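Local coordinates for protein scyllo-inosose 3-dehydrogenase (Thermotoga maritima, PDB 3IP1) that catalyses the NAD(+)-dependent oxidation of scyllo-inosose to 3-dehydro-scyllo-inosose, probably within a myo-inositol degradation pathway, at residues I366-Y379 / T385-E397. Sequence-based numbering, arbitrary orientation.
Sequences IISKTVSMEEIPEY and TDKSLVKVTMLNE
Ser368 meets the 385-397 segment with both backbone and hydroxyl. Its N donates to Lys391 O (2.7 Å), while its OG, held beside N by a chi1 of -47°, accepts from Val390 N at 2.9 Å and, weakly, from Lys391 N. Replacing Ser368 by alanine removes OG, which would probably leave Val390 N without its acceptor and cost Lys391 N its weak one. Then the parallel ladder takes over: Lys369 O accepts from Thr393 N, Thr393 O from Val371 N (3.0 Å), and Val371 O from Leu395 N. The alternate residues Val392, Met394 and Asn396 bond through their backbones to Ile67, Cys65 and Lys63 on the other side. Farther on, a water bridges Met373 N to Asn396 OD1 and Leu395 O; Asn396 ND2 is taken by Val62 O. Lys391 NZ turns away to Ile67 O and Glu98, a zinc ligand that here holds cadmium. On the sheet face of Val371 and Val392, selenomethionine Met394 lays SE alongside Met373 CB (3.8 Å), and the Ile376 side chain crosses that of Met394 at about a right angle. Tyr379 presents its ring edge to Leu389 CD1, and its OH receives Lys369 NZ (2.8 Å). Strand 369-371, helix 376-382 and strand 392-395 form a beta-alpha-beta unit, its last strand pairing antiparallel with strand 57-66 of the GroES-like catalytic domain.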
ATOM      1  N   ILE A 366     -14.974 -28.849   8.706  1.00 29.49           N
ATOM      2  CA  ILE A 366     -13.900 -29.648   8.129  1.00 28.75           C
ATOM      3  C   ILE A 366     -13.402 -30.778   9.035  1.00 28.94           C
ATOM      4  O   ILE A 366     -12.627 -31.634   8.590  1.00 28.79           O
ATOM      5  CB  ILE A 366     -12.707 -28.781   7.631  1.00 29.00           C
ATOM      6  CG1 ILE A 366     -11.812 -28.346   8.800  1.00 29.18           C
ATOM      7  CG2 ILE A 366     -13.223 -27.608   6.749  1.00 26.99           C
ATOM      8  CD1 ILE A 366     -10.414 -27.902   8.371  1.00 30.98           C
ATOM      9  N   ILE A 367     -13.838 -30.786  10.290  1.00 28.53           N
ATOM     10  CA  ILE A 367     -13.431 -31.837  11.210  1.00 29.08           C
ATOM     11  C   ILE A 367     -14.134 -33.136  10.817  1.00 29.86           C
ATOM     12  O   ILE A 367     -15.351 -33.228  10.881  1.00 30.24           O
ATOM     13  CB  ILE A 367     -13.683 -31.453  12.695  1.00 28.56           C
ATOM     14  CG1 ILE A 367     -12.857 -30.206  13.066  1.00 27.58           C
ATOM     15  CG2 ILE A 367     -13.338 -32.627  13.635  1.00 29.16           C
ATOM     16  CD1 ILE A 367     -13.243 -29.554  14.389  1.00 24.95           C
ATOM     17  N   SER A 368     -13.354 -34.121  10.386  1.00 30.70           N
ATOM     18  CA  SER A 368     -13.900 -35.413   9.979  1.00 32.48           C
ATOM     19  C   SER A 368     -14.233 -36.287  11.182  1.00 33.03           C
ATOM     20  O   SER A 368     -15.209 -37.030  11.148  1.00 32.84           O
ATOM     21  CB  SER A 368     -12.941 -36.148   9.046  1.00 32.23           C
ATOM     22  OG  SER A 368     -12.484 -35.260   8.037  1.00 33.93           O
ATOM     23  N   LYS A 369     -13.445 -36.167  12.246  1.00 33.46           N
ATOM     24  CA  LYS A 369     -13.574 -37.048  13.398  1.00 34.83           C
ATOM     25  C   LYS A 369     -12.864 -36.456  14.622  1.00 34.71           C
ATOM     26  O   LYS A 369     -11.798 -35.844  14.498  1.00 34.53           O
ATOM     27  CB  LYS A 369     -12.955 -38.402  13.038  1.00 35.40           C
ATOM     28  CG  LYS A 369     -13.051 -39.464  14.089  1.00 38.87           C
ATOM     29  CD  LYS A 369     -12.241 -40.664  13.647  1.00 44.29           C
ATOM     30  CE  LYS A 369     -13.137 -41.849  13.358  1.00 46.09           C
ATOM     31  NZ  LYS A 369     -13.106 -42.755  14.540  1.00 49.56           N
ATOM     32  N   THR A 370     -13.464 -36.639  15.799  1.00 34.49           N
ATOM     33  CA  THR A 370     -12.792 -36.308  17.056  1.00 33.89           C
ATOM     34  C   THR A 370     -12.465 -37.598  17.787  1.00 33.82           C
ATOM     35  O   THR A 370     -13.216 -38.565  17.708  1.00 33.63           O
ATOM     36  CB  THR A 370     -13.616 -35.359  17.948  1.00 33.75           C
ATOM     37  OG1 THR A 370     -14.906 -35.921  18.177  1.00 33.91           O
ATOM     38  CG2 THR A 370     -13.803 -34.009  17.287  1.00 32.16           C
ATOM     39  N   VAL A 371     -11.335 -37.612  18.487  1.00 33.47           N
ATOM     40  CA  VAL A 371     -10.809 -38.824  19.107  1.00 33.18           C
ATOM     41  C   VAL A 371     -10.196 -38.455  20.460  1.00 33.22           C
ATOM     42  O   VAL A 371      -9.964 -37.266  20.746  1.00 33.10           O
ATOM     43  CB  VAL A 371      -9.725 -39.510  18.196  1.00 33.51           C
ATOM     44  CG1 VAL A 371     -10.267 -39.805  16.798  1.00 33.57           C
ATOM     45  CG2 VAL A 371      -8.465 -38.645  18.083  1.00 32.03           C
ATOM     46  N   SER A 372      -9.923 -39.458  21.284  1.00 32.83           N
ATOM     47  CA  SER A 372      -9.333 -39.210  22.592  1.00 33.20           C
ATOM     48  C   SER A 372      -7.810 -39.115  22.456  1.00 33.23           C
ATOM     49  O   SER A 372      -7.254 -39.543  21.447  1.00 32.88           O
ATOM     50  CB  SER A 372      -9.692 -40.333  23.566  1.00 33.16           C
ATOM     51  OG  SER A 372      -9.031 -41.520  23.174  1.00 32.71           O
HETATM   52  N   MSE A 373      -7.152 -38.569  23.476  1.00 33.51           N
HETATM   53  CA  MSE A 373      -5.687 -38.502  23.511  1.00 34.99           C
HETATM   54  C   MSE A 373      -5.005 -39.852  23.193  1.00 35.24           C
HETATM   55  O   MSE A 373      -4.063 -39.911  22.382  1.00 34.63           O
HETATM   56  CB  MSE A 373      -5.200 -37.959  24.849  1.00 34.80           C
HETATM   57  CG  MSE A 373      -3.697 -37.878  24.924  1.00 36.82           C
HETATM   58 SE   MSE A 373      -3.078 -37.067  26.569  1.00 42.36          SE
HETATM   59  CE  MSE A 373      -3.522 -38.514  27.793  1.00 40.79           C
ATOM     60  N   GLU A 374      -5.500 -40.924  23.813  1.00 35.36           N
ATOM     61  CA  GLU A 374      -4.967 -42.273  23.601  1.00 35.78           C
ATOM     62  C   GLU A 374      -4.973 -42.711  22.148  1.00 34.96           C
ATOM     63  O   GLU A 374      -4.083 -43.445  21.727  1.00 35.06           O
ATOM     64  CB  GLU A 374      -5.742 -43.320  24.422  1.00 36.78           C
ATOM     65  CG  GLU A 374      -5.844 -43.050  25.925  1.00 41.42           C
ATOM     66  CD  GLU A 374      -4.491 -42.996  26.631  1.00 48.34           C
ATOM     67  OE1 GLU A 374      -3.660 -43.920  26.420  1.00 52.42           O
ATOM     68  OE2 GLU A 374      -4.265 -42.027  27.405  1.00 50.82           O
ATOM     69  N   GLU A 375      -5.972 -42.275  21.385  1.00 34.15           N
ATOM     70  CA  GLU A 375      -6.103 -42.704  20.001  1.00 33.84           C
ATOM     71  C   GLU A 375      -5.220 -41.921  19.029  1.00 33.35           C
ATOM     72  O   GLU A 375      -5.124 -42.292  17.852  1.00 33.19           O
ATOM     73  CB  GLU A 375      -7.551 -42.590  19.564  1.00 34.19           C
ATOM     74  CG  GLU A 375      -8.508 -43.479  20.342  1.00 37.03           C
ATOM     75  CD  GLU A 375      -9.949 -43.208  19.952  1.00 40.20           C
ATOM     76  OE1 GLU A 375     -10.411 -43.731  18.909  1.00 41.55           O
ATOM     77  OE2 GLU A 375     -10.617 -42.448  20.679  1.00 41.41           O
ATOM     78  N   ILE A 376      -4.593 -40.843  19.519  1.00 32.14           N
ATOM     79  CA  ILE A 376      -3.787 -39.943  18.673  1.00 31.72           C
ATOM     80  C   ILE A 376      -2.628 -40.648  17.967  1.00 31.27           C
ATOM     81  O   ILE A 376      -2.480 -40.498  16.751  1.00 31.07           O
ATOM     82  CB  ILE A 376      -3.276 -38.677  19.436  1.00 31.28           C
ATOM     83  CG1 ILE A 376      -4.427 -37.707  19.735  1.00 32.28           C
ATOM     84  CG2 ILE A 376      -2.160 -37.962  18.664  1.00 31.52           C
ATOM     85  CD1 ILE A 376      -5.219 -37.207  18.498  1.00 32.06           C
ATOM     86  N   PRO A 377      -1.791 -41.404  18.713  1.00 31.70           N
ATOM     87  CA  PRO A 377      -0.689 -42.044  17.974  1.00 32.32           C
ATOM     88  C   PRO A 377      -1.205 -42.913  16.815  1.00 32.54           C
ATOM     89  O   PRO A 377      -0.651 -42.880  15.720  1.00 32.93           O
ATOM     90  CB  PRO A 377       0.017 -42.883  19.055  1.00 32.80           C
ATOM     91  CG  PRO A 377      -0.265 -42.139  20.334  1.00 31.58           C
ATOM     92  CD  PRO A 377      -1.664 -41.604  20.172  1.00 31.14           C
ATOM     93  N   GLU A 378      -2.292 -43.638  17.054  1.00 32.85           N
ATOM     94  CA  GLU A 378      -2.902 -44.494  16.036  1.00 33.40           C
ATOM     95  C   GLU A 378      -3.316 -43.684  14.801  1.00 32.23           C
ATOM     96  O   GLU A 378      -3.084 -44.105  13.659  1.00 32.26           O
ATOM     97  CB  GLU A 378      -4.110 -45.238  16.632  1.00 33.84           C
ATOM     98  CG  GLU A 378      -4.900 -46.085  15.632  1.00 38.67           C
ATOM     99  CD  GLU A 378      -6.331 -46.427  16.100  1.00 44.21           C
ATOM    100  OE1 GLU A 378      -6.581 -46.577  17.319  1.00 46.58           O
ATOM    101  OE2 GLU A 378      -7.218 -46.544  15.229  1.00 47.95           O
ATOM    102  N   TYR A 379      -3.930 -42.524  15.031  1.00 31.23           N
ATOM    103  CA  TYR A 379      -4.430 -41.708  13.923  1.00 30.05           C
ATOM    104  C   TYR A 379      -3.340 -40.986  13.135  1.00 29.49           C
ATOM    105  O   TYR A 379      -3.461 -40.790  11.935  1.00 29.07           O
ATOM    106  CB  TYR A 379      -5.536 -40.755  14.400  1.00 30.56           C
ATOM    107  CG  TYR A 379      -6.856 -41.472  14.478  1.00 30.96           C
ATOM    108  CD1 TYR A 379      -7.663 -41.602  13.340  1.00 31.75           C
ATOM    109  CD2 TYR A 379      -7.272 -42.080  15.658  1.00 31.56           C
ATOM    110  CE1 TYR A 379      -8.867 -42.304  13.386  1.00 32.70           C
ATOM    111  CE2 TYR A 379      -8.489 -42.791  15.718  1.00 32.96           C
ATOM    112  CZ  TYR A 379      -9.267 -42.902  14.577  1.00 33.89           C
ATOM    113  OH  TYR A 379     -10.463 -43.583  14.618  1.00 36.38           O
ATOM    114  N   THR A 385      -2.037 -42.911   5.183  1.00 36.24           N
ATOM    115  CA  THR A 385      -2.642 -43.594   4.029  1.00 36.77           C
ATOM    116  C   THR A 385      -4.121 -43.293   3.817  1.00 37.28           C
ATOM    117  O   THR A 385      -4.617 -43.409   2.698  1.00 37.96           O
ATOM    118  CB  THR A 385      -2.452 -45.141   4.105  1.00 36.55           C
ATOM    119  OG1 THR A 385      -2.845 -45.615   5.403  1.00 36.34           O
ATOM    120  CG2 THR A 385      -0.983 -45.533   3.833  1.00 36.31           C
ATOM    121  N   ASP A 386      -4.821 -42.928   4.884  1.00 37.95           N
ATOM    122  CA  ASP A 386      -6.260 -42.681   4.811  1.00 38.83           C
ATOM    123  C   ASP A 386      -6.571 -41.233   4.415  1.00 39.36           C
ATOM    124  O   ASP A 386      -6.606 -40.334   5.261  1.00 39.98           O
ATOM    125  CB  ASP A 386      -6.947 -43.072   6.131  1.00 38.16           C
ATOM    126  CG  ASP A 386      -8.468 -42.986   6.051  1.00 38.59           C
ATOM    127  OD1 ASP A 386      -9.003 -42.544   5.013  1.00 37.70           O
ATOM    128  OD2 ASP A 386      -9.136 -43.356   7.035  1.00 37.85           O
ATOM    129  N   LYS A 387      -6.801 -41.033   3.121  1.00 39.94           N
ATOM    130  CA  LYS A 387      -7.084 -39.720   2.546  1.00 40.78           C
ATOM    131  C   LYS A 387      -8.514 -39.241   2.751  1.00 40.31           C
ATOM    132  O   LYS A 387      -8.827 -38.109   2.396  1.00 40.98           O
ATOM    133  CB  LYS A 387      -6.823 -39.724   1.043  1.00 41.10           C
ATOM    134  CG  LYS A 387      -5.408 -40.039   0.617  1.00 43.77           C
ATOM    135  CD  LYS A 387      -5.481 -40.701  -0.757  1.00 47.85           C
ATOM    136  CE  LYS A 387      -6.071 -42.115  -0.640  1.00 49.62           C
ATOM    137  NZ  LYS A 387      -6.978 -42.457  -1.778  1.00 51.48           N
ATOM    138  N   SER A 388      -9.386 -40.090   3.283  1.00 39.62           N
ATOM    139  CA  SER A 388     -10.775 -39.691   3.532  1.00 38.89           C
ATOM    140  C   SER A 388     -10.900 -38.729   4.734  1.00 37.84           C
ATOM    141  O   SER A 388     -11.849 -37.938   4.819  1.00 37.85           O
ATOM    142  CB  SER A 388     -11.641 -40.923   3.751  1.00 39.04           C
ATOM    143  OG  SER A 388     -11.264 -41.589   4.949  1.00 40.20           O
ATOM    144  N   LEU A 389      -9.935 -38.803   5.650  1.00 36.41           N
ATOM    145  CA  LEU A 389      -9.896 -37.937   6.825  1.00 34.94           C
ATOM    146  C   LEU A 389      -9.261 -36.568   6.524  1.00 34.25           C
ATOM    147  O   LEU A 389      -8.042 -36.464   6.368  1.00 34.31           O
ATOM    148  CB  LEU A 389      -9.160 -38.644   7.972  1.00 34.33           C
ATOM    149  CG  LEU A 389      -9.675 -40.036   8.362  1.00 34.35           C
ATOM    150  CD1 LEU A 389      -8.635 -40.790   9.202  1.00 33.80           C
ATOM    151  CD2 LEU A 389     -11.038 -40.000   9.064  1.00 31.29           C
ATOM    152  N   VAL A 390     -10.089 -35.527   6.441  1.00 32.92           N
ATOM    153  CA  VAL A 390      -9.598 -34.152   6.159  1.00 31.78           C
ATOM    154  C   VAL A 390      -8.860 -33.562   7.365  1.00 30.85           C
ATOM    155  O   VAL A 390      -7.742 -33.035   7.245  1.00 30.04           O
ATOM    156  CB  VAL A 390     -10.760 -33.202   5.721  1.00 31.73           C
ATOM    157  CG1 VAL A 390     -10.238 -31.822   5.337  1.00 31.55           C
ATOM    158  CG2 VAL A 390     -11.521 -33.805   4.566  1.00 31.49           C
ATOM    159  N   LYS A 391      -9.508 -33.653   8.523  1.00 30.21           N
ATOM    160  CA  LYS A 391      -8.960 -33.157   9.764  1.00 29.54           C
ATOM    161  C   LYS A 391      -9.473 -34.022  10.897  1.00 29.90           C
ATOM    162  O   LYS A 391     -10.683 -34.264  11.022  1.00 29.22           O
ATOM    163  CB  LYS A 391      -9.339 -31.680   9.969  1.00 29.47           C
ATOM    164  CG  LYS A 391      -9.076 -31.092  11.374  1.00 28.41           C
ATOM    165  CD  LYS A 391      -7.595 -30.899  11.693  1.00 28.62           C
ATOM    166  CE  LYS A 391      -6.962 -29.906  10.730  1.00 28.33           C
ATOM    167  NZ  LYS A 391      -5.497 -29.827  10.938  1.00 28.15           N
ATOM    168  N   VAL A 392      -8.522 -34.467  11.722  1.00 30.00           N
ATOM    169  CA  VAL A 392      -8.779 -35.284  12.901  1.00 29.74           C
ATOM    170  C   VAL A 392      -8.353 -34.471  14.099  1.00 29.09           C
ATOM    171  O   VAL A 392      -7.262 -33.923  14.110  1.00 28.10           O
ATOM    172  CB  VAL A 392      -7.971 -36.611  12.855  1.00 29.98           C
ATOM    173  CG1 VAL A 392      -8.001 -37.344  14.211  1.00 30.37           C
ATOM    174  CG2 VAL A 392      -8.513 -37.513  11.747  1.00 31.10           C
ATOM    175  N   THR A 393      -9.224 -34.406  15.107  1.00 28.76           N
ATOM    176  CA  THR A 393      -9.009 -33.528  16.259  1.00 28.58           C
ATOM    177  C   THR A 393      -9.149 -34.259  17.595  1.00 29.07           C
ATOM    178  O   THR A 393     -10.184 -34.879  17.861  1.00 28.04           O
ATOM    179  CB  THR A 393     -10.041 -32.357  16.228  1.00 28.24           C
ATOM    180  OG1 THR A 393      -9.988 -31.711  14.949  1.00 27.73           O
ATOM    181  CG2 THR A 393      -9.780 -31.349  17.328  1.00 27.26           C
HETATM  182  N   MSE A 394      -8.118 -34.144  18.438  1.00 29.42           N
HETATM  183  CA  MSE A 394      -8.205 -34.576  19.828  1.00 30.92           C
HETATM  184  C   MSE A 394      -9.231 -33.744  20.597  1.00 32.09           C
HETATM  185  O   MSE A 394      -9.198 -32.525  20.565  1.00 32.46           O
HETATM  186  CB  MSE A 394      -6.860 -34.456  20.526  1.00 30.45           C
HETATM  187  CG  MSE A 394      -6.829 -35.210  21.840  1.00 32.26           C
HETATM  188 SE   MSE A 394      -5.336 -34.686  22.964  1.00 35.04          SE
HETATM  189  CE  MSE A 394      -6.042 -33.015  23.643  1.00 32.02           C
ATOM    190  N   LEU A 395     -10.147 -34.415  21.282  1.00 33.87           N
ATOM    191  CA  LEU A 395     -11.086 -33.756  22.168  1.00 35.50           C
ATOM    192  C   LEU A 395     -10.967 -34.368  23.568  1.00 36.46           C
ATOM    193  O   LEU A 395     -11.189 -35.566  23.736  1.00 36.58           O
ATOM    194  CB  LEU A 395     -12.504 -33.918  21.625  1.00 35.22           C
ATOM    195  CG  LEU A 395     -13.665 -33.298  22.402  1.00 37.27           C
ATOM    196  CD1 LEU A 395     -13.554 -31.762  22.441  1.00 37.49           C
ATOM    197  CD2 LEU A 395     -14.992 -33.729  21.764  1.00 38.20           C
ATOM    198  N   ASN A 396     -10.585 -33.553  24.551  1.00 37.63           N
ATOM    199  CA  ASN A 396     -10.596 -33.958  25.957  1.00 39.84           C
ATOM    200  C   ASN A 396     -11.940 -33.661  26.607  1.00 40.89           C
ATOM    201  O   ASN A 396     -12.433 -32.542  26.525  1.00 40.99           O
ATOM    202  CB  ASN A 396      -9.504 -33.226  26.744  1.00 39.49           C
ATOM    203  CG  ASN A 396      -8.118 -33.682  26.375  1.00 40.58           C
ATOM    204  OD1 ASN A 396      -7.935 -34.799  25.872  1.00 41.29           O
ATOM    205  ND2 ASN A 396      -7.116 -32.822  26.622  1.00 40.27           N
ATOM    206  N   GLU A 397     -12.522 -34.667  27.258  1.00 43.07           N
ATOM    207  CA  GLU A 397     -13.818 -34.526  27.954  1.00 44.70           C
ATOM    208  C   GLU A 397     -13.731 -35.078  29.365  1.00 45.09           C
ATOM    209  O   GLU A 397     -13.218 -34.415  30.258  1.00 46.26           O
ATOM    210  CB  GLU A 397     -14.925 -35.271  27.214  1.00 45.03           C
ATOM    211  CG  GLU A 397     -14.740 -35.333  25.724  1.00 47.53           C
ATOM    212  CD  GLU A 397     -15.387 -36.560  25.128  1.00 51.20           C
ATOM    213  OE1 GLU A 397     -16.612 -36.507  24.876  1.00 52.30           O
ATOM    214  OE2 GLU A 397     -14.669 -37.572  24.915  1.00 52.11           O
TER
HETATM  215  O   HOH W   1      -8.829 -37.272  25.224  1.00 38.05           O